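Long-range contacts in SAM dependent methyltransferase (Aquifex aeolicus, PDB 3DH0), which binds S-adenosylmethionine and probably transfers its methyl group to an acceptor substrate: residues A[64-69]-A[89-94]; A[96-101]-A[123-128]; A[110-115]-A[137-142]. All blocks are in the same frame, centred on the assembly; numbering follows the deposited sequence.

The three contacts lie around the S-adenosylmethionine pocket of a Rossmann-like methyltransferase domain, and all of them touch the ligand. Interactions 1 and 3 pair parallel strands of the same sheet, with strand 40-43 lying between the two pairs; their centres are about 14 Å apart. Interaction 2 joins the loop after strand 90-94 to helix 122-132, its centre about 16 Å from that of interaction 1 and 14 Å from that of interaction 3. Along the chain interaction 1 closes first, whereas interactions 2 and 3 interleave. Together they hold the ribose hydroxyls, the adenine amino group and the methionine amino group of one bound molecule.

Interaction 1: A[64-69]-A[89-94]; sequences KVYAID and NVEVLK. With SAM (S-adenosylmethionine), chain C.
Tyr66 crosses Glu91 obliquely and lies alongside Leu93, pointing the same way, on the neighbouring parallel strand. From its CB, which leaves the same sheet face as those of Glu91 and Leu93, CG is turned anti to the carbonyl carbon (chi1 -71°). CD1 then meets Glu91 CB at 3.9 Å and Leu93 CD1 at 4.1 Å, while CE1 still touches Glu91 CB. At the tip, Tyr66 OH takes a hydrogen bond from Lys64 NZ at 3.1 Å. Replacing this tyrosine with alanine would probably leave the Lys64 ammonium without that acceptor and open a gap beside Glu91 CB and Leu93 CD1.

Four backbone hydrogen bonds tie the two strands, which with helix 72-85 form a beta-alpha-beta unit of the Rossmann-like sheet. Val65 N donates to Asn89 O and Ala67 N to Glu91 O; in return Val65 O receives Glu91 N at 2.8 Å, nearly straight at 173°, and Ala67 O receives Leu93 N. On the other face Val65 and Val90 lie side by side (CB to CG2, 3.9 Å), with helices 52-59 and 72-85 packed over that face.

At the end of strand 64-69, Asp69 OD1 accepts SAM O2' at 2.5 Å and Asp69 OD2 accepts SAM O3' at 3.2 Å, and the backbone amides of Gln71 and Gly47 reach the same two oxygens. Four donors around one carboxylate suggest that it is probably ionised, suited to recognising the paired ribose hydroxyls.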
loop_
_atom_site.group_PDB
_atom_site.type_symbol
_atom_site.label_atom_id
_atom_site.label_comp_id
_atom_site.label_asym_id
_atom_site.label_seq_id
_atom_site.Cartn_x
_atom_site.Cartn_y
_atom_site.Cartn_z
ATOM N N LYS A 64 -6.909 -13.165 -2.036
ATOM C CA LYS A 64 -6.340 -12.701 -3.281
ATOM C C LYS A 64 -5.611 -11.385 -3.083
ATOM O O LYS A 64 -5.971 -10.583 -2.229
ATOM C CB LYS A 64 -7.445 -12.532 -4.319
ATOM C CG LYS A 64 -6.966 -12.684 -5.747
ATOM C CD LYS A 64 -8.087 -12.363 -6.716
ATOM C CE LYS A 64 -9.321 -13.215 -6.470
ATOM N NZ LYS A 64 -10.408 -12.834 -7.399
ATOM N N VAL A 65 -4.576 -11.166 -3.876
ATOM C CA VAL A 65 -3.814 -9.938 -3.772
ATOM C C VAL A 65 -3.704 -9.233 -5.117
ATOM O O VAL A 65 -3.114 -9.757 -6.052
ATOM C CB VAL A 65 -2.377 -10.209 -3.252
ATOM C CG1 VAL A 65 -1.611 -8.904 -3.160
ATOM C CG2 VAL A 65 -2.418 -10.890 -1.898
ATOM N N TYR A 66 -4.290 -8.051 -5.219
ATOM C CA TYR A 66 -4.191 -7.281 -6.447
ATOM C C TYR A 66 -3.077 -6.280 -6.234
ATOM O O TYR A 66 -3.183 -5.406 -5.384
ATOM C CB TYR A 66 -5.490 -6.532 -6.750
ATOM C CG TYR A 66 -6.624 -7.421 -7.182
ATOM C CD1 TYR A 66 -6.601 -8.052 -8.422
ATOM C CD2 TYR A 66 -7.704 -7.661 -6.334
ATOM C CE1 TYR A 66 -7.613 -8.897 -8.803
ATOM C CE2 TYR A 66 -8.719 -8.508 -6.706
ATOM C CZ TYR A 66 -8.665 -9.123 -7.939
ATOM O OH TYR A 66 -9.656 -9.984 -8.307
ATOM N N ALA A 67 -2.010 -6.418 -7.005
ATOM C CA ALA A 67 -0.869 -5.530 -6.900
ATOM C C ALA A 67 -0.825 -4.584 -8.092
ATOM O O ALA A 67 -0.422 -4.976 -9.175
ATOM C CB ALA A 67 0.414 -6.348 -6.836
ATOM N N ILE A 68 -1.236 -3.338 -7.898
ATOM C CA ILE A 68 -1.223 -2.369 -8.982
ATOM C C ILE A 68 -0.022 -1.442 -8.935
ATOM O O ILE A 68 0.743 -1.442 -7.990
ATOM C CB ILE A 68 -2.487 -1.503 -8.973
ATOM C CG1 ILE A 68 -2.649 -0.855 -7.595
ATOM C CG2 ILE A 68 -3.703 -2.342 -9.357
ATOM C CD1 ILE A 68 -3.782 0.158 -7.495
ATOM N N ASP A 69 0.137 -0.655 -9.984
ATOM C CA ASP A 69 1.226 0.292 -10.080
ATOM C C ASP A 69 1.135 0.985 -11.424
ATOM O O ASP A 69 1.003 0.332 -12.453
ATOM C CB ASP A 69 2.569 -0.414 -9.951
ATOM C CG ASP A 69 3.673 0.526 -9.506
ATOM O OD1 ASP A 69 3.864 1.568 -10.160
ATOM O OD2 ASP A 69 4.346 0.232 -8.501
ATOM N N ASN A 89 -1.748 -16.719 -5.452
ATOM C CA ASN A 89 -2.931 -15.892 -5.255
ATOM C C ASN A 89 -2.733 -14.418 -5.567
ATOM O O ASN A 89 -3.553 -13.581 -5.182
ATOM C CB ASN A 89 -3.424 -16.025 -3.819
ATOM C CG ASN A 89 -2.409 -15.537 -2.800
ATOM O OD1 ASN A 89 -2.693 -15.499 -1.605
ATOM N ND2 ASN A 89 -1.220 -15.165 -3.264
ATOM N N VAL A 90 -1.653 -14.084 -6.263
ATOM C CA VAL A 90 -1.410 -12.688 -6.570
ATOM C C VAL A 90 -1.609 -12.343 -8.024
ATOM O O VAL A 90 -1.119 -13.028 -8.917
ATOM C CB VAL A 90 0.001 -12.249 -6.173
ATOM C CG1 VAL A 90 0.139 -10.737 -6.354
ATOM C CG2 VAL A 90 0.275 -12.646 -4.745
ATOM N N GLU A 91 -2.330 -11.253 -8.237
ATOM C CA GLU A 91 -2.624 -10.765 -9.567
ATOM C C GLU A 91 -1.999 -9.361 -9.716
ATOM O O GLU A 91 -2.423 -8.407 -9.073
ATOM C CB GLU A 91 -4.148 -10.736 -9.741
ATOM C CG GLU A 91 -4.643 -10.836 -11.157
ATOM C CD GLU A 91 -4.314 -12.158 -11.823
ATOM O OE1 GLU A 91 -4.831 -13.207 -11.404
ATOM O OE2 GLU A 91 -3.534 -12.150 -12.784
ATOM N N VAL A 92 -0.968 -9.257 -10.549
ATOM C CA VAL A 92 -0.275 -7.986 -10.782
ATOM C C VAL A 92 -0.875 -7.224 -11.959
ATOM O O VAL A 92 -0.925 -7.735 -13.069
ATOM C CB VAL A 92 1.223 -8.212 -11.063
ATOM C CG1 VAL A 92 1.926 -6.877 -11.224
ATOM C CG2 VAL A 92 1.843 -9.021 -9.934
ATOM N N LEU A 93 -1.312 -5.993 -11.714
ATOM C CA LEU A 93 -1.945 -5.195 -12.759
ATOM C C LEU A 93 -1.355 -3.802 -13.023
ATOM O O LEU A 93 -0.815 -3.143 -12.130
ATOM C CB LEU A 93 -3.441 -5.044 -12.442
ATOM C CG LEU A 93 -4.290 -6.294 -12.158
ATOM C CD1 LEU A 93 -5.709 -5.887 -11.800
ATOM C CD2 LEU A 93 -4.298 -7.205 -13.361
ATOM N N LYS A 94 -1.492 -3.367 -14.275
ATOM C CA LYS A 94 -1.035 -2.058 -14.731
ATOM C C LYS A 94 -2.112 -1.020 -14.412
ATOM O O LYS A 94 -3.208 -1.051 -14.967
ATOM C CB LYS A 94 -0.770 -2.105 -16.232
ATOM C CG LYS A 94 -0.470 -0.764 -16.856
ATOM C CD LYS A 94 0.806 -0.178 -16.326
ATOM C CE LYS A 94 1.029 1.213 -16.889
ATOM N NZ LYS A 94 -0.022 2.198 -16.466
HETATM N N SAM C . 5.416 -0.050 -1.699
HETATM C CA SAM C . 6.652 -0.534 -2.385
HETATM C C SAM C . 7.479 -1.385 -1.449
HETATM O O SAM C . 7.071 -1.564 -0.300
HETATM O OXT SAM C . 8.555 -1.857 -1.941
HETATM C CB SAM C . 7.479 0.657 -2.858
HETATM C CG SAM C . 6.585 1.645 -3.490
HETATM S SD SAM C . 7.248 3.194 -4.160
HETATM C CE SAM C . 7.701 4.100 -2.680
HETATM C "C5'" SAM C . 5.792 3.930 -4.737
HETATM C "C4'" SAM C . 5.215 3.344 -6.009
HETATM O "O4'" SAM C . 4.005 4.063 -6.215
HETATM C "C3'" SAM C . 6.031 3.699 -7.267
HETATM O "O3'" SAM C . 6.590 2.432 -7.720
HETATM C "C2'" SAM C . 5.030 4.184 -8.297
HETATM O "O2'" SAM C . 5.120 3.707 -9.623
HETATM C "C1'" SAM C . 3.685 3.954 -7.540
HETATM N N9 SAM C . 2.618 4.909 -7.767
HETATM C C8 SAM C . 2.643 6.289 -7.804
HETATM N N7 SAM C . 1.478 6.816 -8.014
HETATM C C5 SAM C . 0.619 5.723 -8.127
HETATM C C6 SAM C . -0.784 5.616 -8.350
HETATM N N6 SAM C . -1.567 6.705 -8.511
HETATM N N1 SAM C . -1.348 4.347 -8.404
HETATM C C2 SAM C . -0.526 3.283 -8.239
HETATM N N3 SAM C . 0.793 3.279 -8.023
HETATM C C4 SAM C . 1.309 4.539 -7.975
#

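Interaction 2: A[96-101]-A[123-128]; sequences EENKIP and LKFLEE. With SAM (S-adenosylmethionine), chain C.
The backbone carbonyl of Glu97 points at the edge of the Phe125 ring: its O lies in the ring plane, 3.2 Å from Phe125 CD2, where the slightly positive ring hydrogens face it. The same oxygen accepts the adenine amino group, SAM N6, at 3.1 Å, and Glu97 OE2 adds a second, weak hydrogen bond to that nitrogen. Lys6 forms a salt bridge to Glu97 OE1 and the amide of Ser120 binds OE2, which helps to fix the carboxylate beside the adenine. Phe125, with CG anti to its own N (chi1 176°), stretches towards the ligand, and its CE2 comes within 3.9 Å of SAM N1.

The loop is shaped by a type I turn from Glu96 to Lys99, closed by the hydrogen bond from Lys99 N to Glu96 O. Beyond it, Ile100 N donates to Glu128 OE2 at 3.1 Å along a nearly straight line (168°), reaching the oxygen from above the carboxylate plane. Arg131 forms a salt bridge to that oxygen too, so OE2 is shared between the loop and the helix. The Ile100 and Glu128 side chains run past each other in opposite directions, CG1 against CG at 3.8 Å. Asn98 crosses Lys124 at about a right angle, and its ND2 touches Phe125 CB at 3.4 Å; the amide also makes a weak bond to Glu121 O.

Helix 122-132 is thus fastened to the loop that follows strand 90-94. The loop that binds the adenine amino group and the Phe125 ring beside the base together form the adenine end of the cofactor pocket of this Rossmann-like methyltransferase.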
loop_
_atom_site.group_PDB
_atom_site.type_symbol
_atom_site.label_atom_id
_atom_site.label_comp_id
_atom_site.label_asym_id
_atom_site.label_seq_id
_atom_site.Cartn_x
_atom_site.Cartn_y
_atom_site.Cartn_z
ATOM N N GLU A 96 -3.530 3.126 -13.660
ATOM C CA GLU A 96 -3.514 4.463 -14.233
ATOM C C GLU A 96 -3.650 5.376 -13.026
ATOM O O GLU A 96 -4.226 4.987 -12.024
ATOM C CB GLU A 96 -4.702 4.642 -15.175
ATOM C CG GLU A 96 -4.393 5.403 -16.444
ATOM C CD GLU A 96 -3.373 4.700 -17.320
ATOM O OE1 GLU A 96 -3.394 3.455 -17.398
ATOM O OE2 GLU A 96 -2.554 5.400 -17.949
ATOM N N GLU A 97 -3.135 6.591 -13.125
ATOM C CA GLU A 97 -3.164 7.524 -12.008
ATOM C C GLU A 97 -4.389 7.506 -11.099
ATOM O O GLU A 97 -4.260 7.273 -9.901
ATOM C CB GLU A 97 -2.900 8.942 -12.510
ATOM C CG GLU A 97 -2.594 9.961 -11.412
ATOM C CD GLU A 97 -1.425 9.572 -10.520
ATOM O OE1 GLU A 97 -0.401 9.070 -11.036
ATOM O OE2 GLU A 97 -1.526 9.785 -9.294
ATOM N N ASN A 98 -5.579 7.745 -11.631
ATOM C CA ASN A 98 -6.750 7.747 -10.757
ATOM C C ASN A 98 -7.819 6.750 -11.145
ATOM O O ASN A 98 -9.003 6.956 -10.864
ATOM C CB ASN A 98 -7.362 9.145 -10.694
ATOM C CG ASN A 98 -6.367 10.191 -10.251
ATOM O OD1 ASN A 98 -5.862 10.963 -11.061
ATOM N ND2 ASN A 98 -6.067 10.212 -8.955
ATOM N N LYS A 99 -7.387 5.669 -11.785
ATOM C CA LYS A 99 -8.301 4.632 -12.229
ATOM C C LYS A 99 -7.770 3.242 -11.895
ATOM O O LYS A 99 -6.683 2.866 -12.342
ATOM C CB LYS A 99 -8.504 4.710 -13.738
ATOM C CG LYS A 99 -8.827 6.065 -14.288
ATOM C CD LYS A 99 -9.255 5.898 -15.745
ATOM C CE LYS A 99 -9.214 7.193 -16.541
ATOM N NZ LYS A 99 -7.821 7.531 -16.931
ATOM N N ILE A 100 -8.543 2.474 -11.134
ATOM C CA ILE A 100 -8.147 1.120 -10.770
ATOM C C ILE A 100 -8.951 0.164 -11.650
ATOM O O ILE A 100 -10.173 0.207 -11.683
ATOM C CB ILE A 100 -8.418 0.858 -9.272
ATOM C CG1 ILE A 100 -7.696 1.919 -8.438
ATOM C CG2 ILE A 100 -7.933 -0.533 -8.881
ATOM C CD1 ILE A 100 -8.211 2.075 -7.036
ATOM N N PRO A 101 -8.266 -0.717 -12.382
ATOM C CA PRO A 101 -8.907 -1.682 -13.278
ATOM C C PRO A 101 -9.727 -2.782 -12.617
ATOM O O PRO A 101 -9.749 -3.911 -13.089
ATOM C CB PRO A 101 -7.728 -2.236 -14.063
ATOM C CG PRO A 101 -6.646 -2.241 -13.038
ATOM C CD PRO A 101 -6.804 -0.904 -12.366
ATOM N N LEU A 123 -7.184 13.101 -3.168
ATOM C CA LEU A 123 -8.625 13.018 -2.972
ATOM C C LEU A 123 -9.447 12.491 -4.160
ATOM O O LEU A 123 -10.582 12.034 -3.999
ATOM C CB LEU A 123 -9.151 14.378 -2.487
ATOM C CG LEU A 123 -8.855 15.642 -3.300
ATOM C CD1 LEU A 123 -9.235 16.853 -2.440
ATOM C CD2 LEU A 123 -7.372 15.720 -3.724
ATOM N N LYS A 124 -8.857 12.540 -5.345
ATOM C CA LYS A 124 -9.512 12.063 -6.554
ATOM C C LYS A 124 -9.204 10.580 -6.661
ATOM O O LYS A 124 -9.997 9.805 -7.185
ATOM C CB LYS A 124 -8.966 12.821 -7.770
ATOM C CG LYS A 124 -9.616 12.490 -9.098
ATOM C CD LYS A 124 -9.083 13.399 -10.216
ATOM C CE LYS A 124 -9.409 14.880 -9.959
ATOM N NZ LYS A 124 -8.839 15.814 -10.980
ATOM N N PHE A 125 -8.033 10.196 -6.164
ATOM C CA PHE A 125 -7.623 8.799 -6.176
ATOM C C PHE A 125 -8.427 8.091 -5.097
ATOM O O PHE A 125 -8.880 6.955 -5.272
ATOM C CB PHE A 125 -6.134 8.688 -5.881
ATOM C CG PHE A 125 -5.650 7.279 -5.789
ATOM C CD1 PHE A 125 -5.661 6.608 -4.574
ATOM C CD2 PHE A 125 -5.223 6.603 -6.927
ATOM C CE1 PHE A 125 -5.252 5.283 -4.496
ATOM C CE2 PHE A 125 -4.813 5.279 -6.860
ATOM C CZ PHE A 125 -4.825 4.615 -5.647
ATOM N N LEU A 126 -8.603 8.791 -3.977
ATOM C CA LEU A 126 -9.379 8.283 -2.849
ATOM C C LEU A 126 -10.803 7.919 -3.265
ATOM O O LEU A 126 -11.364 6.950 -2.765
ATOM C CB LEU A 126 -9.437 9.328 -1.740
ATOM C CG LEU A 126 -8.278 9.356 -0.749
ATOM C CD1 LEU A 126 -8.239 8.060 0.048
ATOM C CD2 LEU A 126 -6.986 9.550 -1.497
ATOM N N GLU A 127 -11.393 8.701 -4.166
ATOM C CA GLU A 127 -12.747 8.412 -4.613
ATOM C C GLU A 127 -12.734 7.116 -5.398
ATOM O O GLU A 127 -13.587 6.240 -5.200
ATOM C CB GLU A 127 -13.291 9.536 -5.492
ATOM C CG GLU A 127 -13.399 10.853 -4.776
ATOM C CD GLU A 127 -14.188 10.769 -3.466
ATOM O OE1 GLU A 127 -15.382 10.395 -3.504
ATOM O OE2 GLU A 127 -13.609 11.085 -2.398
ATOM N N GLU A 128 -11.753 6.988 -6.285
ATOM C CA GLU A 128 -11.631 5.781 -7.091
ATOM C C GLU A 128 -11.454 4.585 -6.148
ATOM O O GLU A 128 -11.999 3.508 -6.388
ATOM C CB GLU A 128 -10.436 5.919 -8.038
ATOM C CG GLU A 128 -10.187 4.741 -8.972
ATOM C CD GLU A 128 -11.354 4.425 -9.909
ATOM O OE1 GLU A 128 -12.139 5.336 -10.252
ATOM O OE2 GLU A 128 -11.472 3.256 -10.323
HETATM N N SAM C . 5.416 -0.050 -1.699
HETATM C CA SAM C . 6.652 -0.534 -2.385
HETATM C C SAM C . 7.479 -1.385 -1.449
HETATM O O SAM C . 7.071 -1.564 -0.300
HETATM O OXT SAM C . 8.555 -1.857 -1.941
HETATM C CB SAM C . 7.479 0.657 -2.858
HETATM C CG SAM C . 6.585 1.645 -3.490
HETATM S SD SAM C . 7.248 3.194 -4.160
HETATM C CE SAM C . 7.701 4.100 -2.680
HETATM C "C5'" SAM C . 5.792 3.930 -4.737
HETATM C "C4'" SAM C . 5.215 3.344 -6.009
HETATM O "O4'" SAM C . 4.005 4.063 -6.215
HETATM C "C3'" SAM C . 6.031 3.699 -7.267
HETATM O "O3'" SAM C . 6.590 2.432 -7.720
HETATM C "C2'" SAM C . 5.030 4.184 -8.297
HETATM O "O2'" SAM C . 5.120 3.707 -9.623
HETATM C "C1'" SAM C . 3.685 3.954 -7.540
HETATM N N9 SAM C . 2.618 4.909 -7.767
HETATM C C8 SAM C . 2.643 6.289 -7.804
HETATM N N7 SAM C . 1.478 6.816 -8.014
HETATM C C5 SAM C . 0.619 5.723 -8.127
HETATM C C6 SAM C . -0.784 5.616 -8.350
HETATM N N6 SAM C . -1.567 6.705 -8.511
HETATM N N1 SAM C . -1.348 4.347 -8.404
HETATM C C2 SAM C . -0.526 3.283 -8.239
HETATM N N3 SAM C . 0.793 3.279 -8.023
HETATM C C4 SAM C . 1.309 4.539 -7.975
#

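Interaction 3: A[110-115]-A[137-142]. With SAM (S-adenosylmethionine), chain C.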
loop_
_atom_site.group_PDB
_atom_site.type_symbol
_atom_site.label_atom_id
_atom_site.label_comp_id
_atom_site.label_asym_id
_atom_site.label_seq_id
_atom_site.Cartn_x
_atom_site.Cartn_y
_atom_site.Cartn_z
ATOM N N ILE A 110 -7.116 -2.481 1.915
ATOM C CA ILE A 110 -6.340 -1.627 1.031
ATOM C C ILE A 110 -5.048 -1.267 1.762
ATOM O O ILE A 110 -5.063 -0.640 2.813
ATOM C CB ILE A 110 -7.093 -0.339 0.675
ATOM C CG1 ILE A 110 -8.448 -0.668 0.052
ATOM C CG2 ILE A 110 -6.278 0.482 -0.324
ATOM C CD1 ILE A 110 -9.417 0.509 0.060
ATOM N N PHE A 111 -3.926 -1.681 1.199
ATOM C CA PHE A 111 -2.619 -1.440 1.791
ATOM C C PHE A 111 -1.837 -0.470 0.922
ATOM O O PHE A 111 -1.588 -0.738 -0.256
ATOM C CB PHE A 111 -1.880 -2.771 1.893
ATOM C CG PHE A 111 -0.486 -2.666 2.400
ATOM C CD1 PHE A 111 -0.223 -2.141 3.657
ATOM C CD2 PHE A 111 0.571 -3.159 1.639
ATOM C CE1 PHE A 111 1.070 -2.110 4.160
ATOM C CE2 PHE A 111 1.867 -3.138 2.121
ATOM C CZ PHE A 111 2.122 -2.613 3.390
ATOM N N MET A 112 -1.458 0.662 1.496
ATOM C CA MET A 112 -0.704 1.661 0.759
ATOM C C MET A 112 0.635 1.919 1.456
ATOM O O MET A 112 0.720 2.752 2.352
ATOM C CB MET A 112 -1.524 2.946 0.670
ATOM C CG MET A 112 -1.500 3.585 -0.700
ATOM S SD MET A 112 -2.469 5.087 -0.797
ATOM C CE MET A 112 -4.068 4.494 -0.443
ATOM N N ALA A 113 1.679 1.203 1.048
ATOM C CA ALA A 113 2.992 1.364 1.676
ATOM C C ALA A 113 3.949 2.314 0.960
ATOM O O ALA A 113 4.466 2.008 -0.109
ATOM C CB ALA A 113 3.655 0.003 1.852
ATOM N N PHE A 114 4.194 3.459 1.588
ATOM C CA PHE A 114 5.082 4.491 1.055
ATOM C C PHE A 114 4.676 5.016 -0.317
ATOM O O PHE A 114 5.521 5.477 -1.083
ATOM C CB PHE A 114 6.522 3.973 0.973
ATOM C CG PHE A 114 7.063 3.485 2.281
ATOM C CD1 PHE A 114 7.190 2.117 2.527
ATOM C CD2 PHE A 114 7.439 4.390 3.271
ATOM C CE1 PHE A 114 7.680 1.659 3.731
ATOM C CE2 PHE A 114 7.933 3.946 4.481
ATOM C CZ PHE A 114 8.058 2.572 4.719
ATOM N N THR A 115 3.391 4.969 -0.628
ATOM C CA THR A 115 2.965 5.441 -1.925
ATOM C C THR A 115 1.999 6.628 -1.884
ATOM O O THR A 115 1.832 7.326 -2.884
ATOM C CB THR A 115 2.382 4.243 -2.767
ATOM O OG1 THR A 115 1.596 4.727 -3.871
ATOM C CG2 THR A 115 1.537 3.352 -1.898
ATOM N N ALA A 137 -14.577 -2.695 4.052
ATOM C CA ALA A 137 -13.190 -2.301 3.755
ATOM C C ALA A 137 -12.365 -1.489 4.739
ATOM O O ALA A 137 -12.805 -0.451 5.244
ATOM C CB ALA A 137 -13.136 -1.612 2.385
ATOM N N TYR A 138 -11.140 -1.973 4.967
ATOM C CA TYR A 138 -10.167 -1.315 5.851
ATOM C C TYR A 138 -9.058 -0.704 4.992
ATOM O O TYR A 138 -8.648 -1.284 3.992
ATOM C CB TYR A 138 -9.499 -2.307 6.812
ATOM C CG TYR A 138 -10.406 -3.257 7.563
ATOM C CD1 TYR A 138 -11.014 -4.333 6.910
ATOM C CD2 TYR A 138 -10.583 -3.136 8.948
ATOM C CE1 TYR A 138 -11.763 -5.273 7.614
ATOM C CE2 TYR A 138 -11.333 -4.074 9.668
ATOM C CZ TYR A 138 -11.916 -5.143 8.992
ATOM O OH TYR A 138 -12.605 -6.117 9.695
ATOM N N LEU A 139 -8.571 0.461 5.392
ATOM C CA LEU A 139 -7.497 1.127 4.668
ATOM C C LEU A 139 -6.232 1.247 5.541
ATOM O O LEU A 139 -6.257 1.873 6.601
ATOM C CB LEU A 139 -7.966 2.511 4.225
ATOM C CG LEU A 139 -6.933 3.502 3.688
ATOM C CD1 LEU A 139 -6.060 2.865 2.632
ATOM C CD2 LEU A 139 -7.663 4.680 3.118
ATOM N N ALA A 140 -5.130 0.644 5.099
ATOM C CA ALA A 140 -3.880 0.701 5.852
ATOM C C ALA A 140 -2.816 1.508 5.121
ATOM O O ALA A 140 -2.205 1.029 4.176
ATOM C CB ALA A 140 -3.373 -0.699 6.110
ATOM N N ILE A 141 -2.581 2.728 5.580
ATOM C CA ILE A 141 -1.594 3.596 4.950
ATOM C C ILE A 141 -0.331 3.742 5.801
ATOM O O ILE A 141 -0.388 4.199 6.937
ATOM C CB ILE A 141 -2.212 4.992 4.685
ATOM C CG1 ILE A 141 -3.463 4.831 3.824
ATOM C CG2 ILE A 141 -1.203 5.898 4.020
ATOM C CD1 ILE A 141 -4.160 6.111 3.507
ATOM N N ILE A 142 0.809 3.354 5.239
ATOM C CA ILE A 142 2.087 3.433 5.951
ATOM C C ILE A 142 3.109 4.326 5.243
ATOM O O ILE A 142 3.405 4.116 4.067
ATOM C CB ILE A 142 2.707 2.016 6.133
ATOM C CG1 ILE A 142 1.798 1.161 7.017
ATOM C CG2 ILE A 142 4.097 2.118 6.751
ATOM C CD1 ILE A 142 2.358 -0.210 7.354
HETATM N N SAM C . 5.416 -0.050 -1.699
HETATM C CA SAM C . 6.652 -0.534 -2.385
HETATM C C SAM C . 7.479 -1.385 -1.449
HETATM O O SAM C . 7.071 -1.564 -0.300
HETATM O OXT SAM C . 8.555 -1.857 -1.941
HETATM C CB SAM C . 7.479 0.657 -2.858
HETATM C CG SAM C . 6.585 1.645 -3.490
HETATM S SD SAM C . 7.248 3.194 -4.160
HETATM C CE SAM C . 7.701 4.100 -2.680
HETATM C "C5'" SAM C . 5.792 3.930 -4.737
HETATM C "C4'" SAM C . 5.215 3.344 -6.009
HETATM O "O4'" SAM C . 4.005 4.063 -6.215
HETATM C "C3'" SAM C . 6.031 3.699 -7.267
HETATM O "O3'" SAM C . 6.590 2.432 -7.720
HETATM C "C2'" SAM C . 5.030 4.184 -8.297
HETATM O "O2'" SAM C . 5.120 3.707 -9.623
HETATM C "C1'" SAM C . 3.685 3.954 -7.540
HETATM N N9 SAM C . 2.618 4.909 -7.767
HETATM C C8 SAM C . 2.643 6.289 -7.804
HETATM N N7 SAM C . 1.478 6.816 -8.014
HETATM C C5 SAM C . 0.619 5.723 -8.127
HETATM C C6 SAM C . -0.784 5.616 -8.350
HETATM N N6 SAM C . -1.567 6.705 -8.511
HETATM N N1 SAM C . -1.348 4.347 -8.404
HETATM C C2 SAM C . -0.526 3.283 -8.239
HETATM N N3 SAM C . 0.793 3.279 -8.023
HETATM C C4 SAM C . 1.309 4.539 -7.975
#
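Five backbone hydrogen bonds link Ile110, Met112 and Phe114 to Tyr138, Ala140 and Ile142 in parallel register. Ile110 N donates to Tyr138 O, Met112 N to Ala140 O and Phe114 N to Ile142 O, the last at 2.7 Å. In the reverse direction Ala140 N reaches Ile110 O and Ile142 N reaches Met112 O, the latter at 3.0 Å.

Apolar contacts fill both faces. On one, Leu139 CD1 touches both Ile110 CG2, 3.8 Å away, and Met112 CE; Leu139 CG is anti to the backbone N (chi1 168°), which swings the branch towards strand 107-113. On the other, Ile142 CD1 comes to the edge of the Phe111 ring, in its plane and 3.9 Å from CE1, and Ala140 CB lies near CD1 of that ring. Past the strand end, Ile142 O, the carbonyl that the Phe114 amide binds, lies over one face of the Phe114 ring, offset toward its rim.

Polar contacts to the ligand gather where the strand gives way to loop. Ala113 O accepts the methionine nitrogen, SAM N, at 2.8 Å, and Phe114 O lies 3.0 Å from the methyl carbon SAM CE. Thr115 OG1 makes a weak bond to the ribose oxygen SAM O4'.

Strand 107-113 also pairs with strand 40-43, while strand 137-144 is flanked on its far side by the antiparallel strand 185-191. Leu129 of helix 122-132 packs on Ile110 and Met112, and helix 26-33 covers Ala140 and Ile142 through Phe33 and Val29, leaving the contact buried in the middle of the sheet.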